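Local coordinates for protein aldehyde dehydrogenase (Anabaena variabilis, PDB 4H7N) that probably oxidises aldehydes to carboxylic acids with NAD+ as the electron acceptor, at residues Lys17-Ile22 with Leu74-Gly79; Thr362-Gly367 with Thr388-Ser393. All coordinates share one frame; numbering follows the deposited sequence.

Contact 1 (Lys17-Ile22 with Leu74-Gly79)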
ATOM      1  N   LYS A  17     -17.574 -16.001  34.013  1.00 37.33           N
ATOM      2  CA  LYS A  17     -17.493 -17.465  33.890  1.00 40.09           C
ATOM      3  C   LYS A  17     -17.278 -17.864  32.457  1.00 36.76           C
ATOM      4  O   LYS A  17     -17.589 -17.097  31.523  1.00 33.67           O
ATOM      5  CB  LYS A  17     -18.790 -18.135  34.312  1.00 45.04           C
ATOM      6  CG  LYS A  17     -19.216 -17.857  35.716  1.00 52.63           C
ATOM      7  CD  LYS A  17     -20.597 -18.483  35.922  1.00 60.36           C
ATOM      8  CE  LYS A  17     -20.705 -19.150  37.273  1.00 66.26           C
ATOM      9  NZ  LYS A  17     -20.492 -18.105  38.308  1.00 70.66           N
ATOM     10  N   PHE A  18     -16.780 -19.080  32.278  1.00 35.99           N
ATOM     11  CA  PHE A  18     -16.598 -19.649  30.941  1.00 36.03           C
ATOM     12  C   PHE A  18     -17.931 -20.161  30.436  1.00 36.48           C
ATOM     13  O   PHE A  18     -18.576 -20.938  31.095  1.00 41.55           O
ATOM     14  CB  PHE A  18     -15.607 -20.785  30.944  1.00 37.25           C
ATOM     15  CG  PHE A  18     -14.186 -20.361  31.146  1.00 40.10           C
ATOM     16  CD1 PHE A  18     -13.612 -19.364  30.359  1.00 38.30           C
ATOM     17  CD2 PHE A  18     -13.387 -21.007  32.095  1.00 43.58           C
ATOM     18  CE1 PHE A  18     -12.292 -18.984  30.538  1.00 40.41           C
ATOM     19  CE2 PHE A  18     -12.050 -20.640  32.271  1.00 46.04           C
ATOM     20  CZ  PHE A  18     -11.501 -19.623  31.486  1.00 44.69           C
ATOM     21  N   ASP A  19     -18.391 -19.719  29.291  1.00 35.53           N
ATOM     22  CA  ASP A  19     -19.706 -20.168  28.852  1.00 36.46           C
ATOM     23  C   ASP A  19     -19.725 -20.479  27.383  1.00 34.23           C
ATOM     24  O   ASP A  19     -20.787 -20.484  26.781  1.00 33.84           O
ATOM     25  CB  ASP A  19     -20.782 -19.133  29.215  1.00 36.71           C
ATOM     26  CG  ASP A  19     -20.654 -17.829  28.389  1.00 36.53           C
ATOM     27  OD1 ASP A  19     -19.641 -17.649  27.647  1.00 35.70           O
ATOM     28  OD2 ASP A  19     -21.571 -16.983  28.483  1.00 34.26           O
ATOM     29  N   TYR A  20     -18.548 -20.716  26.796  1.00 30.63           N
ATOM     30  CA  TYR A  20     -18.450 -20.896  25.377  1.00 29.48           C
ATOM     31  C   TYR A  20     -17.094 -21.517  25.119  1.00 28.26           C
ATOM     32  O   TYR A  20     -16.182 -21.308  25.904  1.00 26.55           O
ATOM     33  CB  TYR A  20     -18.538 -19.570  24.668  1.00 29.25           C
ATOM     34  CG  TYR A  20     -18.889 -19.659  23.205  1.00 30.12           C
ATOM     35  CD1 TYR A  20     -20.179 -19.954  22.823  1.00 32.22           C
ATOM     36  CD2 TYR A  20     -17.961 -19.376  22.214  1.00 29.20           C
ATOM     37  CE1 TYR A  20     -20.534 -19.999  21.497  1.00 34.03           C
ATOM     38  CE2 TYR A  20     -18.298 -19.422  20.867  1.00 30.55           C
ATOM     39  CZ  TYR A  20     -19.588 -19.726  20.515  1.00 33.26           C
ATOM     40  OH  TYR A  20     -20.008 -19.790  19.220  1.00 35.01           O
ATOM     41  N   VAL A  21     -17.002 -22.287  24.049  1.00 27.81           N
ATOM     42  CA  VAL A  21     -15.759 -23.001  23.691  1.00 29.40           C
ATOM     43  C   VAL A  21     -15.551 -22.797  22.221  1.00 27.81           C
ATOM     44  O   VAL A  21     -16.485 -22.910  21.454  1.00 28.46           O
ATOM     45  CB  VAL A  21     -15.863 -24.517  23.911  1.00 32.05           C
ATOM     46  CG1 VAL A  21     -14.594 -25.211  23.445  1.00 34.92           C
ATOM     47  CG2 VAL A  21     -16.084 -24.806  25.398  1.00 34.40           C
ATOM     48  N   ILE A  22     -14.330 -22.533  21.797  1.00 26.67           N
ATOM     49  CA  ILE A  22     -14.054 -22.514  20.374  1.00 26.48           C
ATOM     50  C   ILE A  22     -12.908 -23.484  20.126  1.00 26.32           C
ATOM     51  O   ILE A  22     -12.182 -23.820  21.058  1.00 25.33           O
ATOM     52  CB  ILE A  22     -13.664 -21.088  19.920  1.00 27.61           C
ATOM     53  CG1 ILE A  22     -12.446 -20.563  20.665  1.00 28.89           C
ATOM     54  CG2 ILE A  22     -14.848 -20.134  20.082  1.00 27.91           C
ATOM     55  CD1 ILE A  22     -12.088 -19.172  20.223  1.00 32.48           C
ATOM     56  N   LEU A  74     -24.275 -11.142  20.341  1.00 26.30           N
ATOM     57  CA  LEU A  74     -23.400  -9.971  20.465  1.00 27.35           C
ATOM     58  C   LEU A  74     -23.546  -9.326  21.870  1.00 25.81           C
ATOM     59  O   LEU A  74     -22.575  -8.862  22.451  1.00 27.66           O
ATOM     60  CB  LEU A  74     -23.641  -9.039  19.283  1.00 25.99           C
ATOM     61  CG  LEU A  74     -22.652  -7.916  19.068  1.00 29.42           C
ATOM     62  CD1 LEU A  74     -21.224  -8.420  18.897  1.00 27.65           C
ATOM     63  CD2 LEU A  74     -23.090  -7.137  17.822  1.00 29.96           C
ATOM     64  N   VAL A  75     -24.732  -9.333  22.443  1.00 26.18           N
ATOM     65  CA  VAL A  75     -24.894  -8.972  23.874  1.00 26.58           C
ATOM     66  C   VAL A  75     -23.996  -9.895  24.756  1.00 27.69           C
ATOM     67  O   VAL A  75     -23.303  -9.439  25.653  1.00 26.06           O
ATOM     68  CB  VAL A  75     -26.341  -9.116  24.342  1.00 28.19           C
ATOM     69  CG1 VAL A  75     -26.466  -9.122  25.862  1.00 28.69           C
ATOM     70  CG2 VAL A  75     -27.205  -8.027  23.758  1.00 29.30           C
ATOM     71  N   ASN A  76     -24.056 -11.191  24.497  1.00 28.47           N
ATOM     72  CA  ASN A  76     -23.249 -12.153  25.231  1.00 30.70           C
ATOM     73  C   ASN A  76     -21.750 -11.825  25.077  1.00 28.37           C
ATOM     74  O   ASN A  76     -21.000 -11.896  26.070  1.00 27.78           O
ATOM     75  CB  ASN A  76     -23.560 -13.563  24.715  1.00 35.62           C
ATOM     76  CG  ASN A  76     -23.188 -14.690  25.679  1.00 42.39           C
ATOM     77  OD1 ASN A  76     -23.715 -15.822  25.542  1.00 48.49           O
ATOM     78  ND2 ASN A  76     -22.266 -14.437  26.622  1.00 42.77           N
ATOM     79  N   ASP A  77     -21.314 -11.483  23.862  1.00 24.68           N
ATOM     80  CA  ASP A  77     -19.891 -11.165  23.624  1.00 24.62           C
ATOM     81  C   ASP A  77     -19.445  -9.892  24.336  1.00 23.43           C
ATOM     82  O   ASP A  77     -18.319  -9.796  24.781  1.00 24.02           O
ATOM     83  CB  ASP A  77     -19.575 -10.960  22.123  1.00 25.52           C
ATOM     84  CG  ASP A  77     -19.334 -12.257  21.330  1.00 28.47           C
ATOM     85  OD1 ASP A  77     -18.741 -13.252  21.844  1.00 28.39           O
ATOM     86  OD2 ASP A  77     -19.666 -12.259  20.105  1.00 30.48           O
ATOM     87  N   THR A  78     -20.307  -8.877  24.353  1.00 23.46           N
ATOM     88  CA  THR A  78     -19.922  -7.505  24.740  1.00 24.03           C
ATOM     89  C   THR A  78     -20.458  -7.033  26.049  1.00 23.90           C
ATOM     90  O   THR A  78     -19.950  -6.076  26.621  1.00 23.87           O
ATOM     91  CB  THR A  78     -20.361  -6.467  23.694  1.00 24.37           C
ATOM     92  OG1 THR A  78     -21.799  -6.421  23.546  1.00 24.13           O
ATOM     93  CG2 THR A  78     -19.715  -6.770  22.308  1.00 26.38           C
ATOM     94  N   GLY A  79     -21.495  -7.701  26.542  1.00 24.61           N
ATOM     95  CA  GLY A  79     -22.111  -7.295  27.787  1.00 25.33           C
ATOM     96  C   GLY A  79     -23.028  -6.084  27.746  1.00 26.60           C
ATOM     97  O   GLY A  79     -23.399  -5.544  28.794  1.00 25.09           O
TER
HETATM   98  O   HOH W   1     -21.865 -18.193  25.294  1.00 36.59           O
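D19 and N76 bring strand 18-22 to the last turn of helix 67-78 through a single direct touch. ND2 of N76 donates to OD2 of D19 at 3.2 Å, with a nearly straight N-H...O angle of 171°. The acceptor lies in the amide plane and uses its syn lone pair, while carboxylate and amide planes stand 76° apart. N76 reaches out because its CG sits anti to the backbone N (chi1 -159°). Strand 18-22 pairs antiparallel with strand 8-11 in a small two-stranded sheet, the N-terminal hairpin of the chain, and this contact lays that hairpin beside the helix. At the carboxylate itself the grip is close: OD1 of D19 forms a salt bridge with R167, which also pairs with D77, and OD2 takes a second bond from N12. Replacing N76 with an alanine would probably cost OD2 of D19 one of its donors and leave water 1 without its helix-side acceptor. By contrast the backbones stand well apart, 9.5 Å between the CA atoms of D19 and N76, which leaves room for solvent. Water 1 spans that gap, donating to OD1 of N76 at 3.0 Å and to the backbone O of D19 at 2.9 Å.

Contact 2 (Thr362-Gly367 with Thr388-Ser393)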
ATOM      1  N   THR A 362      -0.094   8.760  27.620  1.00 33.99           N
ATOM      2  CA  THR A 362       0.825   8.375  26.578  1.00 35.80           C
ATOM      3  C   THR A 362       0.508   6.999  25.973  1.00 35.73           C
ATOM      4  O   THR A 362       0.491   6.895  24.771  1.00 38.97           O
ATOM      5  CB  THR A 362       2.265   8.373  27.068  1.00 36.90           C
ATOM      6  OG1 THR A 362       2.386   7.446  28.136  1.00 34.28           O
ATOM      7  CG2 THR A 362       2.676   9.763  27.521  1.00 38.62           C
ATOM      8  N   GLU A 363       0.249   5.971  26.773  1.00 32.10           N
ATOM      9  CA  GLU A 363      -0.044   4.636  26.244  1.00 31.37           C
ATOM     10  C   GLU A 363      -1.555   4.477  26.081  1.00 30.14           C
ATOM     11  O   GLU A 363      -2.306   5.041  26.850  1.00 28.64           O
ATOM     12  CB  GLU A 363       0.515   3.551  27.163  1.00 35.64           C
ATOM     13  CG  GLU A 363       2.041   3.645  27.301  1.00 40.04           C
ATOM     14  CD  GLU A 363       2.618   2.784  28.421  1.00 45.62           C
ATOM     15  OE1 GLU A 363       1.944   1.859  28.916  1.00 45.00           O
ATOM     16  OE2 GLU A 363       3.776   3.046  28.815  1.00 53.74           O
ATOM     17  N   GLU A 364      -1.976   3.704  25.082  1.00 29.55           N
ATOM     18  CA  GLU A 364      -3.380   3.475  24.819  1.00 32.18           C
ATOM     19  C   GLU A 364      -4.023   2.914  26.092  1.00 28.92           C
ATOM     20  O   GLU A 364      -3.525   1.951  26.673  1.00 28.99           O
ATOM     21  CB  GLU A 364      -3.588   2.521  23.611  1.00 33.39           C
ATOM     22  CG  GLU A 364      -5.059   2.372  23.159  1.00 35.50           C
ATOM     23  CD  GLU A 364      -5.234   1.783  21.724  1.00 36.37           C
ATOM     24  OE1 GLU A 364      -4.535   0.767  21.451  1.00 33.14           O
ATOM     25  OE2 GLU A 364      -6.053   2.334  20.884  1.00 32.44           O
ATOM     26  N   THR A 365      -5.118   3.520  26.505  1.00 26.60           N
ATOM     27  CA  THR A 365      -5.842   3.092  27.716  1.00 27.16           C
ATOM     28  C   THR A 365      -7.018   2.152  27.374  1.00 27.21           C
ATOM     29  O   THR A 365      -7.225   1.129  28.034  1.00 26.34           O
ATOM     30  CB  THR A 365      -6.298   4.359  28.464  1.00 28.43           C
ATOM     31  OG1 THR A 365      -5.143   5.152  28.788  1.00 29.24           O
ATOM     32  CG2 THR A 365      -7.013   4.033  29.767  1.00 29.06           C
ATOM     33  N   PHE A 366      -7.781   2.490  26.320  1.00 26.29           N
ATOM     34  CA  PHE A 366      -8.927   1.678  25.923  1.00 26.81           C
ATOM     35  C   PHE A 366      -9.913   1.553  27.097  1.00 29.23           C
ATOM     36  O   PHE A 366     -10.480   0.482  27.331  1.00 29.72           O
ATOM     37  CB  PHE A 366      -8.439   0.289  25.472  1.00 26.90           C
ATOM     38  CG  PHE A 366      -8.855  -0.094  24.095  1.00 27.69           C
ATOM     39  CD1 PHE A 366      -8.434   0.650  23.000  1.00 27.89           C
ATOM     40  CD2 PHE A 366      -9.695  -1.191  23.878  1.00 28.43           C
ATOM     41  CE1 PHE A 366      -8.797   0.310  21.697  1.00 27.06           C
ATOM     42  CE2 PHE A 366     -10.067  -1.534  22.567  1.00 26.93           C
ATOM     43  CZ  PHE A 366      -9.609  -0.798  21.491  1.00 27.37           C
ATOM     44  N   GLY A 367     -10.101   2.652  27.832  1.00 28.66           N
ATOM     45  CA  GLY A 367     -11.031   2.714  28.963  1.00 27.57           C
ATOM     46  C   GLY A 367     -11.761   4.046  29.009  1.00 29.57           C
ATOM     47  O   GLY A 367     -11.513   4.933  28.177  1.00 28.82           O
ATOM     48  N   THR A 388       2.936  12.118  20.741  1.00 32.00           N
ATOM     49  CA  THR A 388       2.387  10.776  20.839  1.00 31.65           C
ATOM     50  C   THR A 388       3.013   9.966  19.733  1.00 31.41           C
ATOM     51  O   THR A 388       3.393  10.546  18.696  1.00 29.41           O
ATOM     52  CB  THR A 388       0.838  10.831  20.612  1.00 30.34           C
ATOM     53  OG1 THR A 388       0.312   9.518  20.514  1.00 29.19           O
ATOM     54  CG2 THR A 388       0.491  11.580  19.323  1.00 30.40           C
ATOM     55  N   ILE A 389       3.095   8.648  19.925  1.00 31.03           N
ATOM     56  CA  ILE A 389       3.488   7.728  18.836  1.00 31.73           C
ATOM     57  C   ILE A 389       2.336   7.278  17.969  1.00 28.66           C
ATOM     58  O   ILE A 389       2.524   6.579  16.980  1.00 28.30           O
ATOM     59  CB  ILE A 389       4.168   6.449  19.365  1.00 35.17           C
ATOM     60  CG1 ILE A 389       3.191   5.655  20.228  1.00 36.15           C
ATOM     61  CG2 ILE A 389       5.410   6.808  20.140  1.00 37.43           C
ATOM     62  CD1 ILE A 389       3.544   4.189  20.268  1.00 40.39           C
ATOM     63  N   TYR A 390       1.136   7.747  18.290  1.00 28.39           N
ATOM     64  CA  TYR A 390      -0.040   7.458  17.507  1.00 26.73           C
ATOM     65  C   TYR A 390      -0.405   8.608  16.547  1.00 26.82           C
ATOM     66  O   TYR A 390       0.247   9.652  16.531  1.00 25.52           O
ATOM     67  CB  TYR A 390      -1.207   7.216  18.483  1.00 28.83           C
ATOM     68  CG  TYR A 390      -1.006   5.956  19.301  1.00 29.82           C
ATOM     69  CD1 TYR A 390      -1.172   4.736  18.696  1.00 33.78           C
ATOM     70  CD2 TYR A 390      -0.618   5.967  20.654  1.00 31.73           C
ATOM     71  CE1 TYR A 390      -1.015   3.560  19.411  1.00 33.90           C
ATOM     72  CE2 TYR A 390      -0.503   4.775  21.377  1.00 31.55           C
ATOM     73  CZ  TYR A 390      -0.698   3.586  20.727  1.00 32.37           C
ATOM     74  OH  TYR A 390      -0.586   2.320  21.267  1.00 39.84           O
ATOM     75  N   GLY A 391      -1.452   8.412  15.754  1.00 23.86           N
ATOM     76  CA  GLY A 391      -1.837   9.434  14.792  1.00 24.62           C
ATOM     77  C   GLY A 391      -3.061   9.050  14.019  1.00 24.21           C
ATOM     78  O   GLY A 391      -3.125   9.235  12.799  1.00 23.99           O
ATOM     79  N   LEU A 392      -4.064   8.543  14.748  1.00 23.45           N
ATOM     80  CA  LEU A 392      -5.253   8.058  14.118  1.00 23.71           C
ATOM     81  C   LEU A 392      -6.243   9.213  13.896  1.00 23.73           C
ATOM     82  O   LEU A 392      -6.609   9.511  12.741  1.00 22.28           O
ATOM     83  CB  LEU A 392      -5.905   6.946  14.984  1.00 24.44           C
ATOM     84  CG  LEU A 392      -6.967   6.116  14.310  1.00 26.77           C
ATOM     85  CD1 LEU A 392      -6.455   5.373  13.084  1.00 29.45           C
ATOM     86  CD2 LEU A 392      -7.602   5.081  15.242  1.00 28.88           C
ATOM     87  N   SER A 393      -6.694   9.841  14.992  1.00 22.56           N
ATOM     88  CA  SER A 393      -7.636  10.956  14.868  1.00 23.16           C
ATOM     89  C   SER A 393      -7.421  12.007  15.938  1.00 22.30           C
ATOM     90  O   SER A 393      -6.624  11.824  16.852  1.00 21.90           O
ATOM     91  CB  SER A 393      -9.098  10.441  14.994  1.00 24.61           C
ATOM     92  OG  SER A 393      -9.174   9.022  14.933  1.00 26.25           O
TER
HETATM   93  O   HOH W   2       2.830   8.020  22.954  1.00 35.15           O
HETATM   94  O   HOH W   3       0.457   8.737  23.053  1.00 35.35           O
HETATM   95  O   HOH W   4      -2.204   0.182  20.371  1.00 29.17           O
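The ring of Y390 is the flat group that meets segment 362-367. One face carries CG1 of its own neighbour I389, 3.8 Å above the plane and displaced toward the rim. At the edge lie water 3, in the ring plane, and the backbone O of T362, which is 4.1 Å from CE2 of Y390. The backbone N of E364 approaches CE2 obliquely. Beyond the ring, OH of Y390 comes alongside the aliphatic start of E364, 3.8 Å from its CB. With CG anti to the carbonyl carbon (chi1 -67°), Y390 extends its ring across to the other loop.

No direct hydrogen bond joins the two segments; three waters do that work. Water 4 donates to OE1 of E364 at 2.6 Å and accepts from OH of Y390. Waters 2 and 3 both donate to O of T362, and water 2 also accepts from N of I389 at 3.1 Å. Water 3 continues to OG1 of T388, the same oxygen that accepts from N of Y390 at 3.0 Å in an ST turn.

These loops lead into strands 369-375 and 393-397 of the seven-stranded sheet. Residues 363-367 spell the E-E-T-F-G motif of aldehyde dehydrogenases, whose second glutamate, here E364, probably binds the nicotinamide ribose of NAD+, as in relatives. Both carboxylate oxygens of E364 are held, OE1 through water 4 and OE2 by the N-H of G235, which positions the group about 9 Å from the side chain of E232, the predicted active-site residue.

Overall arrangement
Contact 1 closes before contact 2 opens along the chain, so the two follow in series. Their centres are 27 Å apart and their nearest atoms about 11 Å apart, with no touch between them. Contact 1 lies at the surface, its centre about 21 Å from the centre of the chain; contact 2 is partly buried, its centre about 14 Å from that point, among loops that feed the seven-stranded mixed sheet. They share no strand or helix. One sets the N-terminal two-stranded sheet beside helix 67-78, probably on the periphery of the cofactor-binding part; the other joins two loops at the sheet of the catalytic part, near the predicted active-site E232.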